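Hypothetic aldehyde deformylating oxygenase (Sulfolobus tokodaii, PDB 5V4T) binds Fe(III) inside a ferritin-like bundle of helices and probably acts as an oxidoreductase of the aldehyde deformylating oxygenase type. Local coordinates at residues L19-Y24 with V76-S81; D30-L35 with G88-F93; I83-G88 with A103-M108. All blocks are in the same frame, centred on the assembly; numbering follows the deposited sequence.

Contact 1: residues L19-Y24 with V76-S81; sequences LSAHFY and VRLPPS
Leu78 meets Ala21 and His22 through its branch end, in a CH-pi contact that joins the last turn of helix 10-23 to the loop leading into helix 80-93 of this ferritin-like bundle. Along the leucine, CB and CG act as a stalk, with CG anti to the carbonyl carbon (chi1 -76°), and the touching is left to the two methyls. Leu78 CD1 lies above the imidazole: it is 4.0 Å from the centroid of the His22 ring and only 16° off the ring normal, which places it over the face, although shifted toward the rim. The nearest ring atom is His22 ND1, 3.8 Å from Leu78 CD1. Leu78 CD1 also rests 3.8 Å from Ala21 O and, more loosely, near Ala21 CB. Leu78 CD2, the other branch, approaches Ala21 O at 4.2 Å.

The orientation of the imidazole is probably set largely from outside the pair. Its ND1 donates to Tyr18 O, one turn back in the same helix, and the Tyr18 ring packs edge-to-face against it. The backbone O of His22 is bonded to Tyr82 OH, a tie to helix 80-93 itself.

At the other end of the contact, Ala21 CB is directed at Val76 and sits nearest Val76 CG1, at 3.6 Å. CG1, held anti to the valine's backbone N (chi1 -177°), is the branch turned to the alanine. No hydrogen bond links the two segments, so their 207 Å² of mutual burial rests on van der Waals and CH-pi contacts. The His22 side chain is about 12 Å from the bound iron, so this joint belongs to the scaffold and not to the metal shell. Pro79, the N-cap residue of helix 80-93, closes the row: Pro79 CD meets His22 NE2 at 3.8 Å.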
loop_
_atom_site.group_PDB
_atom_site.type_symbol
_atom_site.label_atom_id
_atom_site.label_comp_id
_atom_site.label_asym_id
_atom_site.label_seq_id
_atom_site.Cartn_x
_atom_site.Cartn_y
_atom_site.Cartn_z
ATOM N N LEU A 19 4.004 5.073 8.686
ATOM C CA LEU A 19 3.422 4.889 7.355
ATOM C C LEU A 19 4.312 4.044 6.465
ATOM O O LEU A 19 3.843 3.211 5.718
ATOM C CB LEU A 19 3.102 6.221 6.687
ATOM C CG LEU A 19 1.931 6.938 7.310
ATOM C CD1 LEU A 19 1.935 8.357 6.787
ATOM C CD2 LEU A 19 0.598 6.217 7.054
ATOM N N SER A 20 5.625 4.249 6.504
ATOM C CA SER A 20 6.547 3.463 5.723
ATOM C C SER A 20 6.449 1.972 6.069
ATOM O O SER A 20 6.569 1.114 5.185
ATOM C CB SER A 20 7.986 3.932 5.886
ATOM O OG SER A 20 8.101 5.266 5.451
ATOM N N ALA A 21 6.218 1.662 7.352
ATOM C CA ALA A 21 6.100 0.251 7.749
ATOM C C ALA A 21 4.888 -0.435 7.094
ATOM O O ALA A 21 4.878 -1.685 6.957
ATOM C CB ALA A 21 5.942 0.154 9.265
ATOM N N HIS A 22 3.887 0.316 6.690
ATOM C CA HIS A 22 2.770 -0.252 5.906
ATOM C C HIS A 22 3.217 -0.718 4.531
ATOM O O HIS A 22 2.654 -1.656 3.990
ATOM C CB HIS A 22 1.591 0.722 5.779
ATOM C CG HIS A 22 0.890 0.997 7.073
ATOM N ND1 HIS A 22 1.514 1.573 8.170
ATOM C CD2 HIS A 22 -0.422 0.888 7.404
ATOM C CE1 HIS A 22 0.628 1.718 9.143
ATOM N NE2 HIS A 22 -0.557 1.334 8.691
ATOM N N PHE A 23 4.231 -0.085 3.986
ATOM C CA PHE A 23 4.836 -0.568 2.735
ATOM C C PHE A 23 5.911 -1.598 2.926
ATOM O O PHE A 23 6.231 -2.358 1.993
ATOM C CB PHE A 23 5.433 0.617 1.967
ATOM C CG PHE A 23 4.406 1.635 1.604
ATOM C CD1 PHE A 23 4.005 2.624 2.488
ATOM C CD2 PHE A 23 3.763 1.582 0.370
ATOM C CE1 PHE A 23 3.022 3.542 2.172
ATOM C CE2 PHE A 23 2.763 2.495 0.068
ATOM C CZ PHE A 23 2.388 3.475 0.971
ATOM N N TYR A 24 6.503 -1.617 4.101
ATOM C CA TYR A 24 7.606 -2.523 4.431
ATOM C C TYR A 24 7.492 -2.935 5.906
ATOM O O TYR A 24 8.186 -2.390 6.774
ATOM C CB TYR A 24 8.942 -1.817 4.119
ATOM C CG TYR A 24 10.138 -2.720 4.330
ATOM C CD1 TYR A 24 10.313 -3.849 3.535
ATOM C CD2 TYR A 24 11.048 -2.474 5.332
ATOM C CE1 TYR A 24 11.385 -4.702 3.730
ATOM C CE2 TYR A 24 12.131 -3.342 5.551
ATOM C CZ TYR A 24 12.290 -4.433 4.740
ATOM O OH TYR A 24 13.357 -5.295 4.916
ATOM N N VAL A 76 8.234 -0.723 14.592
ATOM C CA VAL A 76 6.888 -0.290 14.348
ATOM C C VAL A 76 5.915 -1.431 14.375
ATOM O O VAL A 76 6.022 -2.314 13.534
ATOM C CB VAL A 76 6.737 0.385 12.937
ATOM C CG1 VAL A 76 5.334 0.902 12.734
ATOM C CG2 VAL A 76 7.732 1.528 12.779
ATOM N N ARG A 77 4.896 -1.293 15.220
ATOM C CA ARG A 77 3.793 -2.260 15.294
ATOM C C ARG A 77 2.714 -1.871 14.270
ATOM O O ARG A 77 2.212 -0.755 14.299
ATOM C CB ARG A 77 3.189 -2.305 16.705
ATOM C CG ARG A 77 1.977 -3.210 16.881
ATOM C CD ARG A 77 1.620 -3.373 18.366
ATOM N NE ARG A 77 2.759 -3.914 19.128
ATOM C CZ ARG A 77 3.008 -5.208 19.356
ATOM N NH1 ARG A 77 2.191 -6.158 18.912
ATOM N NH2 ARG A 77 4.089 -5.555 20.052
ATOM N N LEU A 78 2.360 -2.816 13.410
ATOM C CA LEU A 78 1.252 -2.637 12.455
ATOM C C LEU A 78 -0.079 -2.835 13.123
ATOM O O LEU A 78 -0.221 -3.711 13.991
ATOM C CB LEU A 78 1.389 -3.593 11.284
ATOM C CG LEU A 78 2.429 -3.296 10.178
ATOM C CD1 LEU A 78 2.167 -1.927 9.538
ATOM C CD2 LEU A 78 3.869 -3.388 10.654
ATOM N N PRO A 79 -1.098 -2.072 12.696
ATOM C CA PRO A 79 -2.387 -2.255 13.328
ATOM C C PRO A 79 -3.117 -3.578 12.992
ATOM O O PRO A 79 -2.855 -4.234 11.959
ATOM C CB PRO A 79 -3.151 -1.037 12.867
ATOM C CG PRO A 79 -2.599 -0.741 11.517
ATOM C CD PRO A 79 -1.142 -1.023 11.668
ATOM N N PRO A 80 -4.073 -3.985 13.844
ATOM C CA PRO A 80 -4.699 -5.279 13.666
ATOM C C PRO A 80 -5.414 -5.453 12.318
ATOM O O PRO A 80 -5.406 -6.536 11.744
ATOM C CB PRO A 80 -5.740 -5.311 14.794
ATOM C CG PRO A 80 -5.273 -4.332 15.774
ATOM C CD PRO A 80 -4.610 -3.253 15.017
ATOM N N SER A 81 -6.052 -4.392 11.848
ATOM C CA SER A 81 -6.764 -4.440 10.563
ATOM C C SER A 81 -5.793 -4.608 9.386
ATOM O O SER A 81 -6.166 -5.184 8.335
ATOM C CB SER A 81 -7.647 -3.198 10.373
ATOM O OG SER A 81 -8.818 -3.250 11.239
#

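Contact 2: residues D30-L35 with G88-F93; sequences DRWKIL and GLVEDF
Leu35 and Val90 form the centre of this contact, their side chains running at a slant to each other where the start of helix 34-46 lies against the end of helix 80-93. The methyl CG2 of Val90 is the common point: Leu35 CG is 3.7 Å from Val90 CG2, and Leu35 CD2 is almost as near. Leu35 itself crosses both of its other partners at about a right angle. Leu35 CD2 is 3.7 Å from Phe93 CD2 and, on the inner side, 4.1 Å from Leu89 CD2, so one methyl spans two successive turns of the opposing helix. Phe93 takes an intermediate chi1 of -96°, which turns its CD2 and CE2 atoms to this methyl.

Ile34 also stands roughly perpendicular to Val90, but on the exposed flank. Its CG1 is anti to the backbone N (chi1 -162°), leaving Ile34 CG2 to meet Val90 CG1 at 3.8 Å. From the buried flank Trp32 comes in obliquely, Trp32 CD1 being 3.9 Å from Val90 CG2. The indole is anchored right beside the touching atom: NE1, next to CD1 in the ring, is hydrogen-bonded to Asp87 OD1, and Arg31, whose CD lies over one indole face, forms a salt bridge to Asp87 OD2.

Trimming Leu35 to an alanine would probably open a gap between Val90 and Phe93, leaving the phenylalanine ring freer to turn and Leu89 without its partner from segment 30-35.

No hydrogen bond joins the two segments, and their 243 Å² of shared burial comes from five apolar side-chain pairs. The chemistry therefore divides the labour: close packing of branched aliphatic side chains and aromatic carbons makes the contact itself, while polar bonds to Asp87, from Trp32 and Arg31, lie at its margin.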
loop_
_atom_site.group_PDB
_atom_site.type_symbol
_atom_site.label_atom_id
_atom_site.label_comp_id
_atom_site.label_asym_id
_atom_site.label_seq_id
_atom_site.Cartn_x
_atom_site.Cartn_y
_atom_site.Cartn_z
ATOM N N ASP A 30 7.833 -11.739 8.092
ATOM C CA ASP A 30 7.945 -13.239 8.129
ATOM C C ASP A 30 6.601 -13.972 8.211
ATOM O O ASP A 30 6.475 -15.114 7.747
ATOM C CB ASP A 30 8.798 -13.685 9.307
ATOM C CG ASP A 30 10.285 -13.457 9.073
ATOM O OD1 ASP A 30 10.665 -12.747 8.105
ATOM O OD2 ASP A 30 11.082 -13.997 9.865
ATOM N N ARG A 31 5.602 -13.334 8.826
ATOM C CA ARG A 31 4.226 -13.885 8.856
ATOM C C ARG A 31 3.707 -14.281 7.470
ATOM O O ARG A 31 2.977 -15.272 7.305
ATOM C CB ARG A 31 3.248 -12.882 9.498
ATOM C CG ARG A 31 1.842 -13.412 9.704
ATOM C CD ARG A 31 0.982 -12.323 10.356
ATOM N NE ARG A 31 -0.372 -12.756 10.605
ATOM C CZ ARG A 31 -0.834 -13.244 11.753
ATOM N NH1 ARG A 31 -0.060 -13.412 12.807
ATOM N NH2 ARG A 31 -2.099 -13.580 11.847
ATOM N N TRP A 32 4.103 -13.496 6.475
ATOM C CA TRP A 32 3.590 -13.642 5.135
ATOM C C TRP A 32 4.700 -14.029 4.150
ATOM O O TRP A 32 4.644 -13.735 2.951
ATOM C CB TRP A 32 2.927 -12.304 4.710
ATOM C CG TRP A 32 1.810 -11.872 5.613
ATOM C CD1 TRP A 32 0.632 -12.539 5.873
ATOM C CD2 TRP A 32 1.733 -10.631 6.312
ATOM N NE1 TRP A 32 -0.133 -11.802 6.755
ATOM C CE2 TRP A 32 0.529 -10.636 7.047
ATOM C CE3 TRP A 32 2.600 -9.564 6.470
ATOM C CZ2 TRP A 32 0.148 -9.580 7.852
ATOM C CZ3 TRP A 32 2.223 -8.508 7.269
ATOM C CH2 TRP A 32 1.008 -8.532 7.973
ATOM N N LYS A 33 5.676 -14.757 4.642
ATOM C CA LYS A 33 6.751 -15.283 3.786
ATOM C C LYS A 33 6.216 -15.989 2.537
ATOM O O LYS A 33 6.806 -15.901 1.438
ATOM C CB LYS A 33 7.549 -16.274 4.630
ATOM C CG LYS A 33 8.730 -16.904 3.919
ATOM C CD LYS A 33 9.419 -17.876 4.871
ATOM C CE LYS A 33 10.148 -18.940 4.057
ATOM N NZ LYS A 33 10.983 -19.751 4.974
ATOM N N ILE A 34 5.105 -16.707 2.717
ATOM C CA ILE A 34 4.491 -17.494 1.666
ATOM C C ILE A 34 4.068 -16.652 0.453
ATOM O O ILE A 34 3.933 -17.186 -0.659
ATOM C CB ILE A 34 3.268 -18.306 2.192
ATOM C CG1 ILE A 34 2.879 -19.433 1.266
ATOM C CG2 ILE A 34 2.067 -17.410 2.460
ATOM C CD1 ILE A 34 2.067 -20.504 1.956
ATOM N N LEU A 35 3.836 -15.346 0.665
ATOM C CA LEU A 35 3.412 -14.493 -0.444
ATOM C C LEU A 35 4.441 -14.360 -1.503
ATOM O O LEU A 35 4.100 -14.116 -2.649
ATOM C CB LEU A 35 3.053 -13.058 0.048
ATOM C CG LEU A 35 1.696 -12.896 0.738
ATOM C CD1 LEU A 35 1.597 -11.472 1.278
ATOM C CD2 LEU A 35 0.566 -13.120 -0.257
ATOM N N GLY A 88 -5.761 -12.120 4.720
ATOM C CA GLY A 88 -6.691 -12.302 3.677
ATOM C C GLY A 88 -6.073 -12.454 2.297
ATOM O O GLY A 88 -6.605 -13.177 1.434
ATOM N N LEU A 89 -5.022 -11.693 1.995
ATOM C CA LEU A 89 -4.404 -11.810 0.690
ATOM C C LEU A 89 -3.779 -13.186 0.495
ATOM O O LEU A 89 -3.830 -13.721 -0.592
ATOM C CB LEU A 89 -3.382 -10.726 0.474
ATOM C CG LEU A 89 -2.667 -10.606 -0.848
ATOM C CD1 LEU A 89 -3.671 -10.231 -1.894
ATOM C CD2 LEU A 89 -1.527 -9.585 -0.717
ATOM N N VAL A 90 -3.170 -13.735 1.522
ATOM C CA VAL A 90 -2.644 -15.096 1.412
ATOM C C VAL A 90 -3.787 -16.064 1.015
ATOM O O VAL A 90 -3.645 -16.899 0.078
ATOM C CB VAL A 90 -1.966 -15.521 2.723
ATOM C CG1 VAL A 90 -1.694 -17.029 2.726
ATOM C CG2 VAL A 90 -0.689 -14.738 2.940
ATOM N N GLU A 91 -4.911 -15.975 1.703
ATOM C CA GLU A 91 -6.112 -16.789 1.346
ATOM C C GLU A 91 -6.551 -16.583 -0.103
ATOM O O GLU A 91 -6.834 -17.532 -0.857
ATOM C CB GLU A 91 -7.238 -16.459 2.338
ATOM C CG GLU A 91 -6.912 -16.826 3.776
ATOM C CD GLU A 91 -8.048 -16.554 4.749
ATOM O OE1 GLU A 91 -9.063 -15.932 4.363
ATOM O OE2 GLU A 91 -7.884 -16.927 5.924
ATOM N N ASP A 92 -6.577 -15.333 -0.543
ATOM C CA ASP A 92 -6.928 -15.022 -1.905
ATOM C C ASP A 92 -5.996 -15.663 -2.920
ATOM O O ASP A 92 -6.470 -16.142 -3.946
ATOM C CB ASP A 92 -7.002 -13.511 -2.124
ATOM C CG ASP A 92 -8.276 -12.888 -1.481
ATOM O OD1 ASP A 92 -9.213 -13.669 -1.109
ATOM O OD2 ASP A 92 -8.314 -11.653 -1.336
ATOM N N PHE A 93 -4.700 -15.637 -2.648
ATOM C CA PHE A 93 -3.742 -16.254 -3.571
ATOM C C PHE A 93 -3.975 -17.754 -3.737
ATOM O O PHE A 93 -3.682 -18.318 -4.829
ATOM C CB PHE A 93 -2.331 -16.015 -3.102
ATOM C CG PHE A 93 -1.700 -14.826 -3.761
ATOM C CD1 PHE A 93 -1.170 -14.921 -5.006
ATOM C CD2 PHE A 93 -1.666 -13.622 -3.141
ATOM C CE1 PHE A 93 -0.568 -13.864 -5.607
ATOM C CE2 PHE A 93 -1.059 -12.537 -3.720
ATOM C CZ PHE A 93 -0.529 -12.635 -4.985
#

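Contact 3: residues I83-G88 with A103-M108; sequences IKLFDG and ATRFHM
The side chains of Leu85 and Arg105 lie alongside each other, pointing opposite ways, with Leu85 CD1 3.9 Å from Arg105 CG. The leucine also offers its carbonyl: Arg105 NH1 reaches Leu85 O at 3.1 Å, but the N-H...O angle of 124° makes this a weak bond. Next comes Phe86, whose ring edge meets that of Phe106; the CE1 atoms of Phe86 and Phe106 are 4.3 Å apart, each near the plane of the other ring. One turn on from Leu85, Gly88 lies against the guanidinium. Its CA sits 3.5 Å above the plane of the Arg105 guanidinium, over the centre, and a CB at this position would collide with NH1. The absence of a side chain is what allows the flat group to lie on the backbone.

Arg105 gets there by an extended start and a bend at chi3 (-66°). Its stronger polar tie is the salt bridge from NE to Asp92 OD2, an acid shared with Arg165, which is likely to steady the charge of the guanidinium.

The short helix axes approach to 10.7 Å and cross at -126°, so that side chains, chiefly Arg105, bridge the gap between the backbones. Segment 103-108 contains a wider pi-type turn, seen in the bond from Met108 N to Ala103 O, and the side chain of Phe106 comes within about 4 Å of the bound iron, beside its ligand Glu111. In this strand-free bundle, helix 159-179 covers one flank through Ile176 on Leu85 and Leu169 on Arg105, while helix 132-155 packs on His107 and Met108.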
loop_
_atom_site.group_PDB
_atom_site.type_symbol
_atom_site.label_atom_id
_atom_site.label_comp_id
_atom_site.label_asym_id
_atom_site.label_seq_id
_atom_site.Cartn_x
_atom_site.Cartn_y
_atom_site.Cartn_z
ATOM N N ILE A 83 -2.972 -6.348 9.630
ATOM C CA ILE A 83 -2.647 -7.768 9.694
ATOM C C ILE A 83 -3.744 -8.650 9.045
ATOM O O ILE A 83 -3.448 -9.577 8.282
ATOM C CB ILE A 83 -2.323 -8.161 11.178
ATOM C CG1 ILE A 83 -1.070 -7.447 11.637
ATOM C CG2 ILE A 83 -2.181 -9.649 11.292
ATOM C CD1 ILE A 83 -0.856 -7.393 13.133
ATOM N N LYS A 84 -5.015 -8.313 9.294
ATOM C CA LYS A 84 -6.147 -8.980 8.666
ATOM C C LYS A 84 -6.129 -8.835 7.140
ATOM O O LYS A 84 -6.434 -9.756 6.398
ATOM C CB LYS A 84 -7.425 -8.413 9.234
ATOM C CG LYS A 84 -8.638 -9.192 8.815
ATOM C CD LYS A 84 -9.820 -8.862 9.702
ATOM C CE LYS A 84 -10.881 -9.923 9.459
ATOM N NZ LYS A 84 -12.201 -9.440 9.913
ATOM N N LEU A 85 -5.790 -7.643 6.655
ATOM C CA LEU A 85 -5.788 -7.438 5.232
ATOM C C LEU A 85 -4.858 -8.387 4.552
ATOM O O LEU A 85 -5.205 -9.020 3.581
ATOM C CB LEU A 85 -5.419 -5.954 4.911
ATOM C CG LEU A 85 -5.287 -5.600 3.422
ATOM C CD1 LEU A 85 -6.609 -5.615 2.755
ATOM C CD2 LEU A 85 -4.684 -4.202 3.314
ATOM N N PHE A 86 -3.647 -8.511 5.061
ATOM C CA PHE A 86 -2.654 -9.335 4.432
ATOM C C PHE A 86 -2.867 -10.817 4.704
ATOM O O PHE A 86 -2.565 -11.592 3.820
ATOM C CB PHE A 86 -1.253 -8.817 4.677
ATOM C CG PHE A 86 -0.919 -7.630 3.791
ATOM C CD1 PHE A 86 -0.590 -7.828 2.490
ATOM C CD2 PHE A 86 -1.042 -6.353 4.250
ATOM C CE1 PHE A 86 -0.308 -6.777 1.639
ATOM C CE2 PHE A 86 -0.788 -5.271 3.401
ATOM C CZ PHE A 86 -0.454 -5.501 2.088
ATOM N N ASP A 87 -3.428 -11.178 5.859
ATOM C CA ASP A 87 -3.818 -12.609 6.071
ATOM C C ASP A 87 -4.822 -13.014 4.983
ATOM O O ASP A 87 -4.746 -14.083 4.386
ATOM C CB ASP A 87 -4.447 -12.811 7.448
ATOM C CG ASP A 87 -3.415 -12.790 8.590
ATOM O OD1 ASP A 87 -2.161 -12.738 8.373
ATOM O OD2 ASP A 87 -3.894 -12.838 9.763
ATOM N N GLY A 88 -5.761 -12.120 4.720
ATOM C CA GLY A 88 -6.691 -12.302 3.677
ATOM C C GLY A 88 -6.073 -12.454 2.297
ATOM O O GLY A 88 -6.605 -13.177 1.434
ATOM N N ALA A 103 -6.929 -9.095 -7.515
ATOM C CA ALA A 103 -7.069 -7.807 -8.190
ATOM C C ALA A 103 -7.911 -6.832 -7.384
ATOM O O ALA A 103 -7.655 -5.630 -7.404
ATOM C CB ALA A 103 -7.642 -7.981 -9.560
ATOM N N THR A 104 -8.937 -7.342 -6.691
ATOM C CA THR A 104 -9.741 -6.465 -5.842
ATOM C C THR A 104 -9.120 -6.158 -4.486
ATOM O O THR A 104 -9.124 -4.977 -4.047
ATOM C CB THR A 104 -11.150 -7.082 -5.711
ATOM O OG1 THR A 104 -11.059 -8.451 -5.332
ATOM C CG2 THR A 104 -11.816 -7.009 -6.979
ATOM N N ARG A 105 -8.627 -7.160 -3.778
ATOM C CA ARG A 105 -8.039 -6.913 -2.470
ATOM C C ARG A 105 -6.740 -6.141 -2.571
ATOM O O ARG A 105 -6.522 -5.173 -1.800
ATOM C CB ARG A 105 -7.787 -8.201 -1.681
ATOM C CG ARG A 105 -7.101 -7.964 -0.340
ATOM C CD ARG A 105 -6.759 -9.238 0.399
ATOM N NE ARG A 105 -7.966 -9.937 0.802
ATOM C CZ ARG A 105 -8.593 -9.844 1.975
ATOM N NH1 ARG A 105 -8.185 -9.051 2.911
ATOM N NH2 ARG A 105 -9.738 -10.555 2.160
ATOM N N PHE A 106 -5.909 -6.538 -3.538
ATOM C CA PHE A 106 -4.569 -5.930 -3.631
ATOM C C PHE A 106 -4.587 -4.763 -4.594
ATOM O O PHE A 106 -4.464 -3.574 -4.140
ATOM C CB PHE A 106 -3.499 -6.936 -4.050
ATOM C CG PHE A 106 -2.123 -6.366 -3.891
ATOM C CD1 PHE A 106 -1.571 -6.167 -2.623
ATOM C CD2 PHE A 106 -1.388 -6.012 -4.998
ATOM C CE1 PHE A 106 -0.336 -5.573 -2.476
ATOM C CE2 PHE A 106 -0.130 -5.434 -4.847
ATOM C CZ PHE A 106 0.387 -5.209 -3.586
ATOM N N HIS A 107 -4.816 -4.968 -5.888
ATOM C CA HIS A 107 -4.678 -3.832 -6.770
ATOM C C HIS A 107 -5.642 -2.698 -6.445
ATOM O O HIS A 107 -5.290 -1.521 -6.504
ATOM C CB HIS A 107 -4.753 -4.250 -8.215
ATOM C CG HIS A 107 -3.727 -5.282 -8.582
ATOM N ND1 HIS A 107 -3.768 -6.596 -8.157
ATOM C CD2 HIS A 107 -2.580 -5.161 -9.284
ATOM C CE1 HIS A 107 -2.718 -7.248 -8.615
ATOM N NE2 HIS A 107 -1.985 -6.399 -9.317
ATOM N N MET A 108 -6.927 -3.020 -6.278
ATOM C CA MET A 108 -7.902 -1.947 -6.062
ATOM C C MET A 108 -7.845 -1.367 -4.663
ATOM O O MET A 108 -7.711 -0.177 -4.544
ATOM C CB MET A 108 -9.356 -2.435 -6.344
ATOM C CG MET A 108 -9.579 -2.898 -7.774
ATOM S SD MET A 108 -9.347 -1.656 -9.065
ATOM C CE MET A 108 -7.738 -2.136 -9.737
#

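All three contacts use helix 80-93, which thus works as a common spine. Contact 1 lies at its start, contact 3 along its middle and contact 2 at its end. Contacts 1 and 2 are the most separated, with centres about 16 Å apart, and do not touch; the centre of contact 3 is about 14 Å from that of the first and 9 Å from that of the second, and contact 3 touches both and shares Gly88 with contact 2. Along the chain, contacts 1 and 2 interleave, as do 2 and 3, whereas contact 1 closes before contact 3 opens. Helices 10-23, 34-46 and 98-128 are thereby tied to one helix, with contact 3 the nearest to the iron.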